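Local coordinates for protein cytokinin riboside 5'-monophosphate phosphoribohydrolase (Streptomyces coelicolor, PDB 5ZI9) that belongs to the possible lysine decarboxylase family, a group of Rossmann-type alpha/beta proteins, and assembles from six copies of one chain, at residues Gly66-Leu71 with Val147-Asn152. Residues are numbered along the deposited sequence; the frame is centred on the assembly and turned at random.
Sequences GTLAEL and VDIGLN
Ile149 meets both Leu68 and Leu71, one with each of its branches. From CB, the short branch CG2 lies anti to the backbone N and approaches Leu68 CD2 at 4.1 Å. The long branch leaves beside the backbone N (chi1 -63°) and carries CD1 to 3.9 Å from Leu71 CD2. Leu71 and Ile149 run antiparallel here, each side chain passing alongside the other. Leu151, two residues along the same strand, meets Thr67 tip to tip. Its CD1 is 3.2 Å from Thr67 OG1 and its CD2 is 4.1 Å from Thr67 CG2. Leu68 CD2 also reaches Leu151 CD1, at 4.2 Å. The contact joins the end of helix 50-67 and the type I turn Leu68-Leu71 to strand 149-153. This is an outermost strand of the chain's parallel sheet, in an alpha/beta fold of Rossmann type. No hydrogen bond links the two segments, and the packing is mainly apolar. Ile149 and Leu151 both make backbone hydrogen bonds with Gly132 on the neighbouring strand 130-135. Val131 and Leu133 of that strand touch Leu68, the buried residue of the contact. Within the same turn, Ala69 packs on Val47 of a neighbouring subunit.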
ATOM      1  N   GLY B  66      -9.936  12.040   2.152  1.00 26.20           N
ATOM      2  CA  GLY B  66      -9.348  12.898   3.130  1.00 27.19           C
ATOM      3  C   GLY B  66     -10.015  14.238   3.027  1.00 29.21           C
ATOM      4  O   GLY B  66     -10.383  14.782   4.063  1.00 31.84           O
ATOM      5  N   THR B  67     -10.194  14.772   1.813  1.00 27.71           N
ATOM      6  CA  THR B  67     -10.735  16.101   1.726  1.00 28.20           C
ATOM      7  C   THR B  67     -12.248  16.101   1.874  1.00 28.80           C
ATOM      8  O   THR B  67     -12.799  17.129   2.165  1.00 29.72           O
ATOM      9  CB  THR B  67     -10.287  16.932   0.477  1.00 30.35           C
ATOM     10  OG1 THR B  67     -11.183  16.735  -0.596  1.00 32.39           O
ATOM     11  CG2 THR B  67      -8.815  16.677   0.023  1.00 31.72           C
ATOM     12  N   LEU B  68     -12.917  14.969   1.687  1.00 28.26           N
ATOM     13  CA  LEU B  68     -14.362  14.895   1.848  1.00 28.25           C
ATOM     14  C   LEU B  68     -14.743  14.194   3.155  1.00 28.28           C
ATOM     15  O   LEU B  68     -15.868  13.773   3.317  1.00 26.88           O
ATOM     16  CB  LEU B  68     -14.974  14.186   0.647  1.00 29.38           C
ATOM     17  CG  LEU B  68     -14.685  14.874  -0.701  1.00 30.32           C
ATOM     18  CD1 LEU B  68     -15.087  13.979  -1.862  1.00 31.09           C
ATOM     19  CD2 LEU B  68     -15.385  16.210  -0.840  1.00 30.91           C
ATOM     20  N   ALA B  69     -13.827  14.145   4.115  1.00 29.14           N
ATOM     21  CA  ALA B  69     -14.039  13.363   5.334  1.00 32.72           C
ATOM     22  C   ALA B  69     -15.153  13.850   6.232  1.00 35.77           C
ATOM     23  O   ALA B  69     -15.744  13.046   6.922  1.00 35.49           O
ATOM     24  CB  ALA B  69     -12.763  13.265   6.144  1.00 31.59           C
ATOM     25  N   GLU B  70     -15.415  15.152   6.237  1.00 41.54           N
ATOM     26  CA  GLU B  70     -16.393  15.732   7.145  1.00 45.21           C
ATOM     27  C   GLU B  70     -17.523  16.355   6.354  1.00 42.82           C
ATOM     28  O   GLU B  70     -18.173  17.282   6.798  1.00 44.92           O
ATOM     29  CB  GLU B  70     -15.691  16.725   8.112  1.00 51.05           C
ATOM     30  CG  GLU B  70     -15.567  16.205   9.557  1.00 59.69           C
ATOM     31  CD  GLU B  70     -14.154  16.275  10.117  1.00 68.72           C
ATOM     32  OE1 GLU B  70     -13.459  17.276   9.820  1.00 79.14           O
ATOM     33  OE2 GLU B  70     -13.739  15.323  10.840  1.00 66.51           O
ATOM     34  N   LEU B  71     -17.780  15.831   5.171  1.00 42.91           N
ATOM     35  CA  LEU B  71     -18.934  16.277   4.407  1.00 41.11           C
ATOM     36  C   LEU B  71     -20.170  15.857   5.139  1.00 42.10           C
ATOM     37  O   LEU B  71     -20.216  14.734   5.610  1.00 50.52           O
ATOM     38  CB  LEU B  71     -18.999  15.616   3.032  1.00 40.78           C
ATOM     39  CG  LEU B  71     -18.632  16.421   1.795  1.00 40.45           C
ATOM     40  CD1 LEU B  71     -19.393  15.861   0.602  1.00 39.83           C
ATOM     41  CD2 LEU B  71     -18.897  17.911   1.921  1.00 38.89           C
ATOM     42  N   VAL B 147     -17.816  27.368  -6.242  1.00 30.18           N
ATOM     43  CA  VAL B 147     -17.360  26.136  -5.581  1.00 32.81           C
ATOM     44  C   VAL B 147     -16.647  26.469  -4.291  1.00 33.81           C
ATOM     45  O   VAL B 147     -15.742  27.272  -4.294  1.00 34.13           O
ATOM     46  CB  VAL B 147     -16.437  25.290  -6.475  1.00 33.01           C
ATOM     47  CG1 VAL B 147     -15.649  24.250  -5.663  1.00 34.24           C
ATOM     48  CG2 VAL B 147     -17.268  24.602  -7.552  1.00 34.10           C
ATOM     49  N   ASP B 148     -17.019  25.821  -3.202  1.00 35.72           N
ATOM     50  CA  ASP B 148     -16.328  26.040  -1.933  1.00 38.68           C
ATOM     51  C   ASP B 148     -15.337  24.915  -1.531  1.00 35.22           C
ATOM     52  O   ASP B 148     -14.169  25.179  -1.300  1.00 34.35           O
ATOM     53  CB  ASP B 148     -17.348  26.302  -0.837  1.00 44.24           C
ATOM     54  CG  ASP B 148     -16.847  27.262   0.160  1.00 47.03           C
ATOM     55  OD1 ASP B 148     -16.877  28.486  -0.156  1.00 55.19           O
ATOM     56  OD2 ASP B 148     -16.396  26.782   1.224  1.00 47.82           O
ATOM     57  N   ILE B 149     -15.803  23.681  -1.428  1.00 33.76           N
ATOM     58  CA  ILE B 149     -14.901  22.539  -1.302  1.00 34.08           C
ATOM     59  C   ILE B 149     -14.603  22.044  -2.719  1.00 37.26           C
ATOM     60  O   ILE B 149     -15.493  21.482  -3.384  1.00 40.27           O
ATOM     61  CB  ILE B 149     -15.526  21.454  -0.433  1.00 33.23           C
ATOM     62  CG1 ILE B 149     -15.740  22.005   0.987  1.00 32.96           C
ATOM     63  CG2 ILE B 149     -14.636  20.235  -0.368  1.00 32.66           C
ATOM     64  CD1 ILE B 149     -16.684  21.174   1.830  1.00 32.92           C
ATOM     65  N   GLY B 150     -13.371  22.278  -3.184  1.00 36.98           N
ATOM     66  CA  GLY B 150     -12.954  21.948  -4.559  1.00 38.21           C
ATOM     67  C   GLY B 150     -11.842  20.905  -4.670  1.00 37.59           C
ATOM     68  O   GLY B 150     -10.844  20.966  -3.937  1.00 34.65           O
ATOM     69  N   LEU B 151     -12.016  19.944  -5.586  1.00 37.35           N
ATOM     70  CA  LEU B 151     -10.922  19.079  -6.050  1.00 36.31           C
ATOM     71  C   LEU B 151     -11.004  18.940  -7.506  1.00 33.91           C
ATOM     72  O   LEU B 151     -12.089  18.872  -8.035  1.00 34.66           O
ATOM     73  CB  LEU B 151     -11.039  17.669  -5.557  1.00 38.87           C
ATOM     74  CG  LEU B 151     -10.872  17.422  -4.081  1.00 43.55           C
ATOM     75  CD1 LEU B 151     -12.287  17.185  -3.537  1.00 44.14           C
ATOM     76  CD2 LEU B 151      -9.905  16.237  -3.867  1.00 45.90           C
ATOM     77  N   ASN B 152      -9.845  18.782  -8.130  1.00 35.03           N
ATOM     78  CA  ASN B 152      -9.722  18.415  -9.531  1.00 33.28           C
ATOM     79  C   ASN B 152      -9.130  17.034  -9.614  1.00 30.99           C
ATOM     80  O   ASN B 152      -7.928  16.838  -9.336  1.00 30.04           O
ATOM     81  CB  ASN B 152      -8.763  19.358 -10.198  1.00 35.84           C
ATOM     82  CG  ASN B 152      -9.295  20.746 -10.261  1.00 34.41           C
ATOM     83  OD1 ASN B 152     -10.244  20.987 -10.989  1.00 34.30           O
ATOM     84  ND2 ASN B 152      -8.700  21.657  -9.497  1.00 32.23           N
TER